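Local atomic coordinates of uncharacterized protein (Legionella longbeachae NSW150, PDB entry 4JZA), a protein that probably dephosphorylates phosphoinositide lipids, removing the 3-phosphate of phosphatidylinositol 3-phosphate, and may thereby alter lipid metabolism in the host of this bacterial pathogen. Residues 684-689 / 792-797; 692-697 / 796-801; 779-784 / 803-808. One frame throughout, in Å; residues are numbered along the deposited sequence.

Contact 1 (684-689 / 792-797); sequences RQLGES and TTFSEI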
ATOM      1  N   ARG A 684      -8.206   9.998 -29.836  1.00 48.89           N
ATOM      2  CA  ARG A 684      -8.192  11.258 -29.110  1.00 54.33           C
ATOM      3  C   ARG A 684      -6.844  11.948 -29.328  1.00 50.76           C
ATOM      4  O   ARG A 684      -6.795  13.152 -29.560  1.00 44.34           O
ATOM      5  CB  ARG A 684      -8.559  11.077 -27.621  1.00 58.97           C
ATOM      6  CG  ARG A 684      -9.989  11.528 -27.323  1.00 67.84           C
ATOM      7  CD  ARG A 684     -10.853  10.488 -26.619  1.00 74.19           C
ATOM      8  NE  ARG A 684     -10.933  10.780 -25.195  1.00 82.80           N
ATOM      9  CZ  ARG A 684     -11.874  10.319 -24.381  1.00 82.73           C
ATOM     10  NH1 ARG A 684     -12.838   9.508 -24.818  1.00 74.11           N
ATOM     11  NH2 ARG A 684     -11.834  10.671 -23.110  1.00 91.04           N
ATOM     12  N   GLN A 685      -5.769  11.179 -29.325  1.00 45.94           N
ATOM     13  CA  GLN A 685      -4.477  11.726 -29.704  1.00 48.08           C
ATOM     14  C   GLN A 685      -4.417  12.264 -31.165  1.00 49.67           C
ATOM     15  O   GLN A 685      -3.808  13.288 -31.403  1.00 51.47           O
ATOM     16  CB  GLN A 685      -3.376  10.703 -29.473  1.00 45.13           C
ATOM     17  CG  GLN A 685      -1.999  11.240 -29.672  1.00 43.21           C
ATOM     18  CD  GLN A 685      -0.938  10.318 -29.114  1.00 46.34           C
ATOM     19  OE1 GLN A 685      -0.008  10.032 -29.748  1.00 46.16           O
ATOM     20  NE2 GLN A 685      -1.131   9.769 -28.038  1.00 46.52           N
ATOM     21  N   LEU A 686      -5.071  11.609 -32.119  1.00 48.24           N
ATOM     22  CA  LEU A 686      -5.197  12.176 -33.463  1.00 45.48           C
ATOM     23  C   LEU A 686      -5.868  13.557 -33.444  1.00 44.92           C
ATOM     24  O   LEU A 686      -5.450  14.487 -34.128  1.00 48.82           O
ATOM     25  CB  LEU A 686      -5.976  11.220 -34.368  1.00 43.33           C
ATOM     26  CG  LEU A 686      -5.058  10.097 -34.846  1.00 43.81           C
ATOM     27  CD1 LEU A 686      -5.808   8.870 -35.333  1.00 43.44           C
ATOM     28  CD2 LEU A 686      -4.108  10.580 -35.934  1.00 43.50           C
ATOM     29  N   GLY A 687      -6.925  13.687 -32.665  1.00 46.20           N
ATOM     30  CA  GLY A 687      -7.637  14.956 -32.537  1.00 45.76           C
ATOM     31  C   GLY A 687      -8.543  15.199 -33.714  1.00 45.41           C
ATOM     32  O   GLY A 687      -8.473  14.500 -34.729  1.00 41.49           O
ATOM     33  N   GLU A 688      -9.372  16.224 -33.576  1.00 46.54           N
ATOM     34  CA  GLU A 688     -10.438  16.487 -34.505  1.00 51.15           C
ATOM     35  C   GLU A 688      -9.909  16.723 -35.924  1.00 51.86           C
ATOM     36  O   GLU A 688     -10.401  16.175 -36.908  1.00 49.69           O
ATOM     37  CB  GLU A 688     -11.235  17.692 -34.022  1.00 58.93           C
ATOM     38  CG  GLU A 688     -12.660  17.723 -34.559  1.00 72.32           C
ATOM     39  CD  GLU A 688     -13.263  19.136 -34.616  1.00 82.40           C
ATOM     40  OE1 GLU A 688     -14.366  19.328 -35.192  1.00 88.41           O
ATOM     41  OE2 GLU A 688     -12.645  20.070 -34.075  1.00 87.60           O
ATOM     42  N   SER A 689      -8.898  17.567 -36.032  1.00 57.49           N
ATOM     43  CA  SER A 689      -8.455  17.992 -37.335  1.00 55.19           C
ATOM     44  C   SER A 689      -7.973  16.764 -38.120  1.00 53.80           C
ATOM     45  O   SER A 689      -8.363  16.570 -39.284  1.00 60.14           O
ATOM     46  CB  SER A 689      -7.394  19.103 -37.232  1.00 54.42           C
ATOM     47  OG  SER A 689      -6.745  19.286 -38.501  1.00 56.94           O
ATOM     48  N   THR A 792       7.824   9.089 -35.939  1.00 92.28           N
ATOM     49  CA  THR A 792       7.283  10.072 -36.846  1.00 84.61           C
ATOM     50  C   THR A 792       5.934  10.458 -36.286  1.00 72.29           C
ATOM     51  O   THR A 792       5.280   9.607 -35.763  1.00 65.60           O
ATOM     52  CB  THR A 792       7.120   9.448 -38.249  1.00 87.99           C
ATOM     53  OG1 THR A 792       6.481   8.183 -38.127  1.00 75.82           O
ATOM     54  CG2 THR A 792       8.476   9.212 -38.913  1.00 92.87           C
ATOM     55  N   THR A 793       5.499  11.715 -36.406  1.00 69.62           N
ATOM     56  CA  THR A 793       4.223  12.150 -35.786  1.00 66.59           C
ATOM     57  C   THR A 793       2.986  11.508 -36.401  1.00 53.39           C
ATOM     58  O   THR A 793       2.938  11.227 -37.569  1.00 50.26           O
ATOM     59  CB  THR A 793       3.944  13.668 -35.902  1.00 74.05           C
ATOM     60  OG1 THR A 793       5.133  14.367 -36.255  1.00 86.54           O
ATOM     61  CG2 THR A 793       3.328  14.242 -34.588  1.00 81.43           C
ATOM     62  N   PHE A 794       1.972  11.327 -35.590  1.00 47.38           N
ATOM     63  CA  PHE A 794       0.633  11.064 -36.093  1.00 47.55           C
ATOM     64  C   PHE A 794       0.268  11.962 -37.282  1.00 48.03           C
ATOM     65  O   PHE A 794      -0.186  11.452 -38.307  1.00 51.96           O
ATOM     66  CB  PHE A 794      -0.389  11.173 -34.961  1.00 44.06           C
ATOM     67  CG  PHE A 794      -0.589   9.888 -34.209  1.00 43.84           C
ATOM     68  CD1 PHE A 794       0.386   8.879 -34.225  1.00 45.19           C
ATOM     69  CD2 PHE A 794      -1.742   9.686 -33.459  1.00 43.19           C
ATOM     70  CE1 PHE A 794       0.210   7.701 -33.526  1.00 45.35           C
ATOM     71  CE2 PHE A 794      -1.931   8.510 -32.781  1.00 43.82           C
ATOM     72  CZ  PHE A 794      -0.955   7.509 -32.813  1.00 44.88           C
ATOM     73  N   SER A 795       0.516  13.260 -37.173  1.00 49.20           N
ATOM     74  CA  SER A 795       0.239  14.190 -38.260  1.00 50.45           C
ATOM     75  C   SER A 795       1.029  13.844 -39.553  1.00 48.88           C
ATOM     76  O   SER A 795       0.553  14.057 -40.655  1.00 48.63           O
ATOM     77  CB  SER A 795       0.528  15.632 -37.801  1.00 55.68           C
ATOM     78  OG  SER A 795      -0.440  16.083 -36.855  1.00 56.38           O
ATOM     79  N   GLU A 796       2.237  13.334 -39.419  1.00 48.57           N
ATOM     80  CA  GLU A 796       3.013  12.962 -40.579  1.00 53.07           C
ATOM     81  C   GLU A 796       2.495  11.687 -41.224  1.00 50.69           C
ATOM     82  O   GLU A 796       2.515  11.559 -42.462  1.00 54.01           O
ATOM     83  CB  GLU A 796       4.516  12.857 -40.231  1.00 62.05           C
ATOM     84  CG  GLU A 796       5.198  14.241 -40.139  1.00 72.10           C
ATOM     85  CD  GLU A 796       6.459  14.321 -39.232  1.00 83.01           C
ATOM     86  OE1 GLU A 796       6.726  13.363 -38.438  1.00 66.24           O
ATOM     87  OE2 GLU A 796       7.188  15.368 -39.331  1.00 85.55           O
ATOM     88  N   ILE A 797       2.024  10.747 -40.409  1.00 48.84           N
ATOM     89  CA  ILE A 797       1.380   9.533 -40.929  1.00 45.38           C
ATOM     90  C   ILE A 797       0.044   9.868 -41.550  1.00 42.66           C
ATOM     91  O   ILE A 797      -0.334   9.273 -42.554  1.00 42.39           O
ATOM     92  CB  ILE A 797       1.134   8.470 -39.877  1.00 46.20           C
ATOM     93  CG1 ILE A 797       2.448   8.011 -39.244  1.00 49.79           C
ATOM     94  CG2 ILE A 797       0.474   7.253 -40.515  1.00 46.23           C
ATOM     95  CD1 ILE A 797       2.285   6.992 -38.115  1.00 47.14           C
TER
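Leu686 and Phe794 mark the closest backbone approach, their CA atoms 6.5 Å apart, where the kinked helix 676-702 passes the first turn of helix 794-817. The kink follows Gly687, whose phi is positive (79°): the amides of Glu688 and Ser689 lack a bond to the preceding turn. Thr793 occupies the N-cap position of the second helix without a capping bond from its side chain; instead Glu796 folds back, and Thr793 N donates to Glu796 OE1 at 2.9 Å. Across the contact the CB of Phe794 is directed toward the first helix. In Leu686, chi1 of -79° keeps CG beside the backbone N, and from there CD2 comes to 3.5 Å from Phe794 CD2, an oblique apolar approach with the side chains at about a right angle. The extended Gln685 also crosses Phe794 at about a right angle, its CG 4.1 Å from Phe794 CD2. No hydrogen bond spans these segments. Phe784, near the C-terminal end of helix 772-782, meets Phe794 edge-to-face and also touches Leu686, while Val682 on helix 676-702 packs against Phe794. Gln685 further reaches Leu72 and Thr73, in the loop leading to helix 74-87.

Contact 2 (692-697 / 796-801); sequences TKLYDA and EIVSTT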
ATOM      1  N   THR A 692     -10.679  14.099 -39.060  1.00 39.90           N
ATOM      2  CA  THR A 692     -11.496  14.580 -40.181  1.00 41.00           C
ATOM      3  C   THR A 692     -10.817  14.363 -41.532  1.00 41.28           C
ATOM      4  O   THR A 692     -11.460  13.946 -42.489  1.00 41.59           O
ATOM      5  CB  THR A 692     -11.925  16.047 -39.988  1.00 42.23           C
ATOM      6  OG1 THR A 692     -12.830  16.106 -38.878  1.00 44.17           O
ATOM      7  CG2 THR A 692     -12.674  16.583 -41.203  1.00 41.63           C
ATOM      8  N   LYS A 693      -9.516  14.610 -41.599  1.00 42.86           N
ATOM      9  CA  LYS A 693      -8.756  14.385 -42.830  1.00 44.44           C
ATOM     10  C   LYS A 693      -8.793  12.928 -43.195  1.00 41.90           C
ATOM     11  O   LYS A 693      -9.019  12.583 -44.345  1.00 44.32           O
ATOM     12  CB  LYS A 693      -7.283  14.828 -42.693  1.00 47.68           C
ATOM     13  CG  LYS A 693      -7.061  16.297 -42.352  1.00 49.54           C
ATOM     14  CD  LYS A 693      -5.586  16.634 -42.220  1.00 53.16           C
ATOM     15  CE  LYS A 693      -5.409  18.009 -41.625  1.00 57.91           C
ATOM     16  NZ  LYS A 693      -4.203  18.608 -42.242  1.00 68.27           N
ATOM     17  N   LEU A 694      -8.549  12.085 -42.207  1.00 41.45           N
ATOM     18  CA  LEU A 694      -8.550  10.629 -42.393  1.00 41.11           C
ATOM     19  C   LEU A 694      -9.923  10.158 -42.805  1.00 43.02           C
ATOM     20  O   LEU A 694     -10.054   9.373 -43.764  1.00 42.22           O
ATOM     21  CB  LEU A 694      -8.138   9.905 -41.113  1.00 38.80           C
ATOM     22  CG  LEU A 694      -6.661   9.974 -40.741  1.00 37.37           C
ATOM     23  CD1 LEU A 694      -6.471   9.350 -39.368  1.00 39.50           C
ATOM     24  CD2 LEU A 694      -5.835   9.238 -41.757  1.00 36.53           C
ATOM     25  N   TYR A 695     -10.945  10.678 -42.116  1.00 42.63           N
ATOM     26  CA  TYR A 695     -12.333  10.366 -42.451  1.00 43.01           C
ATOM     27  C   TYR A 695     -12.673  10.794 -43.882  1.00 41.05           C
ATOM     28  O   TYR A 695     -13.065   9.973 -44.687  1.00 38.45           O
ATOM     29  CB  TYR A 695     -13.297  11.001 -41.440  1.00 46.61           C
ATOM     30  CG  TYR A 695     -14.713  10.505 -41.555  1.00 49.09           C
ATOM     31  CD1 TYR A 695     -15.132   9.397 -40.829  1.00 51.28           C
ATOM     32  CD2 TYR A 695     -15.628  11.141 -42.382  1.00 49.92           C
ATOM     33  CE1 TYR A 695     -16.425   8.928 -40.920  1.00 53.61           C
ATOM     34  CE2 TYR A 695     -16.921  10.665 -42.504  1.00 51.51           C
ATOM     35  CZ  TYR A 695     -17.308   9.554 -41.779  1.00 54.04           C
ATOM     36  OH  TYR A 695     -18.579   9.081 -41.905  1.00 54.59           O
ATOM     37  N   ASP A 696     -12.507  12.055 -44.223  1.00 40.83           N
ATOM     38  CA  ASP A 696     -12.859  12.470 -45.596  1.00 45.94           C
ATOM     39  C   ASP A 696     -12.164  11.618 -46.689  1.00 43.69           C
ATOM     40  O   ASP A 696     -12.817  11.093 -47.598  1.00 42.42           O
ATOM     41  CB  ASP A 696     -12.590  13.990 -45.809  1.00 48.71           C
ATOM     42  CG  ASP A 696     -13.428  14.864 -44.867  1.00 52.76           C
ATOM     43  OD1 ASP A 696     -14.550  14.445 -44.455  1.00 55.08           O
ATOM     44  OD2 ASP A 696     -12.944  15.955 -44.505  1.00 57.29           O
ATOM     45  N   ALA A 697     -10.841  11.510 -46.614  1.00 42.73           N
ATOM     46  CA  ALA A 697     -10.084  10.669 -47.557  1.00 42.21           C
ATOM     47  C   ALA A 697     -10.621   9.243 -47.615  1.00 41.27           C
ATOM     48  O   ALA A 697     -10.856   8.725 -48.670  1.00 44.94           O
ATOM     49  CB  ALA A 697      -8.590  10.658 -47.210  1.00 39.64           C
ATOM     50  N   GLU A 796       2.237  13.334 -39.419  1.00 48.57           N
ATOM     51  CA  GLU A 796       3.013  12.962 -40.579  1.00 53.07           C
ATOM     52  C   GLU A 796       2.495  11.687 -41.224  1.00 50.69           C
ATOM     53  O   GLU A 796       2.515  11.559 -42.462  1.00 54.01           O
ATOM     54  CB  GLU A 796       4.516  12.857 -40.231  1.00 62.05           C
ATOM     55  CG  GLU A 796       5.198  14.241 -40.139  1.00 72.10           C
ATOM     56  CD  GLU A 796       6.459  14.321 -39.232  1.00 83.01           C
ATOM     57  OE1 GLU A 796       6.726  13.363 -38.438  1.00 66.24           O
ATOM     58  OE2 GLU A 796       7.188  15.368 -39.331  1.00 85.55           O
ATOM     59  N   ILE A 797       2.024  10.747 -40.409  1.00 48.84           N
ATOM     60  CA  ILE A 797       1.380   9.533 -40.929  1.00 45.38           C
ATOM     61  C   ILE A 797       0.044   9.868 -41.550  1.00 42.66           C
ATOM     62  O   ILE A 797      -0.334   9.273 -42.554  1.00 42.39           O
ATOM     63  CB  ILE A 797       1.134   8.470 -39.877  1.00 46.20           C
ATOM     64  CG1 ILE A 797       2.448   8.011 -39.244  1.00 49.79           C
ATOM     65  CG2 ILE A 797       0.474   7.253 -40.515  1.00 46.23           C
ATOM     66  CD1 ILE A 797       2.285   6.992 -38.115  1.00 47.14           C
ATOM     67  N   VAL A 798      -0.687  10.789 -40.952  1.00 40.46           N
ATOM     68  CA  VAL A 798      -1.918  11.256 -41.563  1.00 41.38           C
ATOM     69  C   VAL A 798      -1.614  11.783 -42.981  1.00 40.59           C
ATOM     70  O   VAL A 798      -2.263  11.374 -43.955  1.00 37.38           O
ATOM     71  CB  VAL A 798      -2.591  12.339 -40.713  1.00 41.89           C
ATOM     72  CG1 VAL A 798      -3.731  13.023 -41.461  1.00 44.42           C
ATOM     73  CG2 VAL A 798      -3.116  11.731 -39.453  1.00 41.59           C
ATOM     74  N   SER A 799      -0.644  12.683 -43.076  1.00 40.92           N
ATOM     75  CA  SER A 799      -0.216  13.261 -44.356  1.00 44.81           C
ATOM     76  C   SER A 799      -0.024  12.175 -45.431  1.00 44.33           C
ATOM     77  O   SER A 799      -0.623  12.217 -46.509  1.00 43.81           O
ATOM     78  CB  SER A 799       1.106  14.015 -44.178  1.00 47.73           C
ATOM     79  OG  SER A 799       1.147  15.145 -45.022  1.00 51.13           O
ATOM     80  N   THR A 800       0.793  11.185 -45.105  1.00 42.51           N
ATOM     81  CA  THR A 800       1.128  10.123 -46.035  1.00 42.32           C
ATOM     82  C   THR A 800      -0.067   9.248 -46.404  1.00 42.41           C
ATOM     83  O   THR A 800      -0.271   8.849 -47.556  1.00 42.46           O
ATOM     84  CB  THR A 800       2.150   9.215 -45.365  1.00 44.26           C
ATOM     85  OG1 THR A 800       3.232   9.998 -44.898  1.00 44.16           O
ATOM     86  CG2 THR A 800       2.690   8.147 -46.305  1.00 45.62           C
ATOM     87  N   THR A 801      -0.846   8.926 -45.395  1.00 41.98           N
ATOM     88  CA  THR A 801      -2.022   8.109 -45.578  1.00 41.00           C
ATOM     89  C   THR A 801      -3.031   8.845 -46.467  1.00 41.10           C
ATOM     90  O   THR A 801      -3.571   8.234 -47.386  1.00 41.91           O
ATOM     91  CB  THR A 801      -2.672   7.795 -44.221  1.00 42.91           C
ATOM     92  OG1 THR A 801      -1.755   7.081 -43.376  1.00 36.65           O
ATOM     93  CG2 THR A 801      -3.955   7.000 -44.428  1.00 47.19           C
TER
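Val798 is the side chain round which this contact is organised, because its two methyls meet different residues of the facing helix. The branch CG1, anti to the backbone N (chi1 169°), lies 4.1 Å from Lys693 CD, and the lysine chain runs across the valine at about a right angle. CG2 turns to Leu694 instead, 4.1 Å from Leu694 CD1, the two side chains crossing obliquely. Leu694 is itself forked: its other methyl, CD2, sits 4.0 Å from Thr801 CG2, one turn further along. Thr801 can offer that methyl because its hydroxyl is turned back to its own helix, where Thr801 OG1 donates to Ile797 O at 2.7 Å from above the carbonyl plane. Ile797 O thus takes two donors, Thr801 N and Thr801 OG1, from opposite faces, and the polar end of the threonine is satisfied without crossing to the other helix. The interface is accordingly apolar, with no hydrogen bond between the segments. In its backbone frame the axes of 692-697 and 796-801 come within 9.9 Å and their N-to-C directions differ by 15°, close to parallel. Leu694 and Ala697 also pack on Trp805, further along helix 794-817. Phe784, near the C-terminal end of helix 772-782, touches Leu694 and Ile797, and Tyr695 carries the packing to helix 748-761.

Contact 3 (779-784 / 803-808); sequences GRLRSF and EEWTKL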
ATOM      1  N   GLY A 779      -3.654  -1.393 -43.502  1.00 35.58           N
ATOM      2  CA  GLY A 779      -2.252  -1.144 -43.132  1.00 34.13           C
ATOM      3  C   GLY A 779      -1.973   0.221 -42.534  1.00 32.43           C
ATOM      4  O   GLY A 779      -1.278   0.364 -41.561  1.00 31.10           O
ATOM      5  N   ARG A 780      -2.508   1.254 -43.139  1.00 35.29           N
ATOM      6  CA  ARG A 780      -2.250   2.609 -42.638  1.00 35.58           C
ATOM      7  C   ARG A 780      -2.951   2.881 -41.336  1.00 35.81           C
ATOM      8  O   ARG A 780      -2.336   3.439 -40.414  1.00 35.80           O
ATOM      9  CB  ARG A 780      -2.708   3.669 -43.639  1.00 35.82           C
ATOM     10  CG  ARG A 780      -1.928   3.643 -44.922  1.00 35.94           C
ATOM     11  CD  ARG A 780      -0.536   4.147 -44.717  1.00 36.41           C
ATOM     12  NE  ARG A 780       0.211   4.037 -45.950  1.00 37.59           N
ATOM     13  CZ  ARG A 780       1.453   4.471 -46.128  1.00 37.03           C
ATOM     14  NH1 ARG A 780       2.097   5.044 -45.168  1.00 38.72           N
ATOM     15  NH2 ARG A 780       2.030   4.390 -47.300  1.00 38.30           N
ATOM     16  N   LEU A 781      -4.248   2.548 -41.285  1.00 35.27           N
ATOM     17  CA  LEU A 781      -4.999   2.691 -40.068  1.00 34.12           C
ATOM     18  C   LEU A 781      -4.326   1.886 -38.975  1.00 35.64           C
ATOM     19  O   LEU A 781      -4.190   2.356 -37.855  1.00 36.30           O
ATOM     20  CB  LEU A 781      -6.431   2.259 -40.258  1.00 34.71           C
ATOM     21  CG  LEU A 781      -7.231   3.384 -40.920  1.00 36.28           C
ATOM     22  CD1 LEU A 781      -8.579   2.905 -41.425  1.00 37.14           C
ATOM     23  CD2 LEU A 781      -7.453   4.533 -39.968  1.00 35.53           C
ATOM     24  N   ARG A 782      -3.869   0.678 -39.266  1.00 35.78           N
ATOM     25  CA  ARG A 782      -3.267  -0.090 -38.196  1.00 36.85           C
ATOM     26  C   ARG A 782      -1.972   0.562 -37.755  1.00 36.80           C
ATOM     27  O   ARG A 782      -1.555   0.463 -36.591  1.00 37.04           O
ATOM     28  CB  ARG A 782      -3.089  -1.542 -38.600  1.00 39.97           C
ATOM     29  CG  ARG A 782      -2.403  -2.474 -37.601  1.00 39.38           C
ATOM     30  CD  ARG A 782      -1.999  -3.801 -38.304  1.00 41.54           C
ATOM     31  NE  ARG A 782      -3.113  -4.718 -38.163  1.00 46.04           N
ATOM     32  CZ  ARG A 782      -3.802  -5.314 -39.131  1.00 56.07           C
ATOM     33  NH1 ARG A 782      -3.489  -5.260 -40.451  1.00 63.92           N
ATOM     34  NH2 ARG A 782      -4.810  -6.047 -38.745  1.00 57.31           N
ATOM     35  N   SER A 783      -1.341   1.297 -38.645  1.00 41.57           N
ATOM     36  CA  SER A 783      -0.081   1.977 -38.270  1.00 43.16           C
ATOM     37  C   SER A 783      -0.252   3.007 -37.137  1.00 41.53           C
ATOM     38  O   SER A 783       0.723   3.356 -36.502  1.00 43.66           O
ATOM     39  CB  SER A 783       0.629   2.589 -39.482  1.00 42.47           C
ATOM     40  OG  SER A 783       0.292   3.954 -39.710  1.00 43.30           O
ATOM     41  N   PHE A 784      -1.474   3.465 -36.879  1.00 40.03           N
ATOM     42  CA  PHE A 784      -1.761   4.363 -35.740  1.00 41.61           C
ATOM     43  C   PHE A 784      -1.904   3.672 -34.384  1.00 42.77           C
ATOM     44  O   PHE A 784      -1.917   4.349 -33.367  1.00 45.48           O
ATOM     45  CB  PHE A 784      -3.063   5.140 -35.951  1.00 41.93           C
ATOM     46  CG  PHE A 784      -3.027   6.092 -37.080  1.00 39.25           C
ATOM     47  CD1 PHE A 784      -2.315   7.259 -36.988  1.00 40.71           C
ATOM     48  CD2 PHE A 784      -3.737   5.840 -38.207  1.00 40.51           C
ATOM     49  CE1 PHE A 784      -2.301   8.167 -38.027  1.00 41.72           C
ATOM     50  CE2 PHE A 784      -3.727   6.732 -39.262  1.00 43.76           C
ATOM     51  CZ  PHE A 784      -3.009   7.902 -39.168  1.00 42.21           C
ATOM     52  N   GLU A 803      -2.403  11.086 -48.649  1.00 40.76           N
ATOM     53  CA  GLU A 803      -1.868  11.166 -49.998  1.00 44.36           C
ATOM     54  C   GLU A 803      -2.072   9.865 -50.701  1.00 42.81           C
ATOM     55  O   GLU A 803      -2.538   9.831 -51.859  1.00 43.47           O
ATOM     56  CB  GLU A 803      -0.397  11.597 -50.039  1.00 51.72           C
ATOM     57  CG  GLU A 803      -0.233  13.006 -50.607  1.00 65.65           C
ATOM     58  CD  GLU A 803       1.092  13.681 -50.213  1.00 84.73           C
ATOM     59  OE1 GLU A 803       1.939  13.034 -49.539  1.00 85.18           O
ATOM     60  OE2 GLU A 803       1.297  14.865 -50.607  1.00 99.06           O
ATOM     61  N   GLU A 804      -1.760   8.784 -49.989  1.00 40.42           N
ATOM     62  CA  GLU A 804      -1.853   7.488 -50.572  1.00 38.09           C
ATOM     63  C   GLU A 804      -3.305   7.160 -50.896  1.00 37.95           C
ATOM     64  O   GLU A 804      -3.609   6.701 -52.000  1.00 37.20           O
ATOM     65  CB  GLU A 804      -1.255   6.469 -49.657  1.00 38.59           C
ATOM     66  CG  GLU A 804      -1.542   5.038 -50.057  1.00 40.68           C
ATOM     67  CD  GLU A 804      -0.627   4.090 -49.323  1.00 45.42           C
ATOM     68  OE1 GLU A 804      -1.067   3.241 -48.469  1.00 45.64           O
ATOM     69  OE2 GLU A 804       0.586   4.240 -49.579  1.00 46.41           O
ATOM     70  N   TRP A 805      -4.223   7.433 -49.979  1.00 37.80           N
ATOM     71  CA  TRP A 805      -5.625   7.121 -50.275  1.00 39.98           C
ATOM     72  C   TRP A 805      -6.172   8.018 -51.355  1.00 41.81           C
ATOM     73  O   TRP A 805      -6.951   7.570 -52.170  1.00 45.00           O
ATOM     74  CB  TRP A 805      -6.514   7.223 -49.040  1.00 39.52           C
ATOM     75  CG  TRP A 805      -6.220   6.191 -47.981  1.00 36.63           C
ATOM     76  CD1 TRP A 805      -5.510   5.049 -48.119  1.00 35.02           C
ATOM     77  CD2 TRP A 805      -6.650   6.236 -46.630  1.00 34.48           C
ATOM     78  NE1 TRP A 805      -5.453   4.379 -46.927  1.00 33.50           N
ATOM     79  CE2 TRP A 805      -6.156   5.092 -45.995  1.00 34.01           C
ATOM     80  CE3 TRP A 805      -7.419   7.126 -45.903  1.00 34.83           C
ATOM     81  CZ2 TRP A 805      -6.402   4.824 -44.665  1.00 33.03           C
ATOM     82  CZ3 TRP A 805      -7.667   6.841 -44.592  1.00 35.78           C
ATOM     83  CH2 TRP A 805      -7.156   5.695 -43.988  1.00 33.61           C
ATOM     84  N   THR A 806      -5.767   9.280 -51.368  1.00 42.74           N
ATOM     85  CA  THR A 806      -6.274  10.186 -52.373  1.00 44.01           C
ATOM     86  C   THR A 806      -5.847   9.711 -53.759  1.00 43.82           C
ATOM     87  O   THR A 806      -6.637   9.736 -54.670  1.00 43.01           O
ATOM     88  CB  THR A 806      -5.855  11.625 -52.070  1.00 44.34           C
ATOM     89  OG1 THR A 806      -6.489  12.054 -50.846  1.00 45.22           O
ATOM     90  CG2 THR A 806      -6.289  12.522 -53.154  1.00 45.65           C
ATOM     91  N   LYS A 807      -4.617   9.244 -53.900  1.00 45.06           N
ATOM     92  CA  LYS A 807      -4.149   8.721 -55.175  1.00 49.62           C
ATOM     93  C   LYS A 807      -4.948   7.503 -55.666  1.00 49.21           C
ATOM     94  O   LYS A 807      -5.455   7.475 -56.805  1.00 46.73           O
ATOM     95  CB  LYS A 807      -2.708   8.316 -55.058  1.00 57.90           C
ATOM     96  CG  LYS A 807      -1.831   9.002 -56.071  1.00 70.29           C
ATOM     97  CD  LYS A 807      -0.790   9.870 -55.337  1.00 91.20           C
ATOM     98  CE  LYS A 807       0.202  10.542 -56.288  1.00 99.43           C
ATOM     99  NZ  LYS A 807       1.608  10.352 -55.820  1.00106.67           N
ATOM    100  N   LEU A 808      -5.077   6.499 -54.806  1.00 46.36           N
ATOM    101  CA  LEU A 808      -5.956   5.367 -55.091  1.00 44.39           C
ATOM    102  C   LEU A 808      -7.339   5.802 -55.523  1.00 42.80           C
ATOM    103  O   LEU A 808      -7.854   5.253 -56.450  1.00 43.35           O
ATOM    104  CB  LEU A 808      -6.064   4.440 -53.894  1.00 44.57           C
ATOM    105  CG  LEU A 808      -4.743   3.712 -53.582  1.00 47.98           C
ATOM    106  CD1 LEU A 808      -4.748   3.107 -52.173  1.00 48.52           C
ATOM    107  CD2 LEU A 808      -4.426   2.659 -54.627  1.00 48.93           C
TER
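A bend at chi2 (-71°) in Arg780 and an extended chain in Glu804, with CG anti to the backbone N, bring guanidinium and carboxylate together although the nearest CA atoms, those of Arg780 and Glu804, remain 9.3 Å apart. The salt bridge is side-on and two-pronged: Arg780 NE donates to Glu804 OE1 at 2.9 Å, close to the guanidinium plane, and Arg780 NH2 to Glu804 OE2 at 2.7 Å from a more tilted position. The two planes stand 68° apart, so both carboxylate oxygens are met from above their own plane, and two bonds limit rotation of the arginine end. Glu804 OE1 has a second donor in Ser776 OG. Next to the ion pair, the Arg780 and Trp805 side chains run antiparallel past one another. The indole is met by the aliphatic part of the arginine, Arg780 CB lying 4.0 Å from Trp805 CZ2, and the guanidinium plane is 86° from the indole plane. Leu781 meets the indole edge in plane, its CG 3.8 Å from Trp805 CH2. Leu781 also packs on Ile756, Leu757 and Val760 of helix 748-761, whereas Trp805 touches Leu701 of helix 676-702. The contact therefore joins helices 772-782 and 794-817 where two further helices of the C-terminal bundle meet them.

In the fold
Following the chain, helix 676-702 supplies the first segments of contacts 1 and 2, helices 731-740 and 748-761 follow, and helix 772-782 provides the first segment of contact 3; the last helix, 794-817, closes all three loops. Contacts 1 and 2 each span about 100 residues without a strand, run in step along the same helix pair and share Glu796 and Ile797. Contact 3 closes a short loop of 18 residues that crosses both, since it starts within their loops and ends beyond them. Their centres lie about 9 Å (contacts 1 and 2) and 7 Å (contacts 2 and 3) apart. Together they tie helices 676-702 and 772-782 to helix 794-817 within the phosphoinositide phosphatase C-terminal domain.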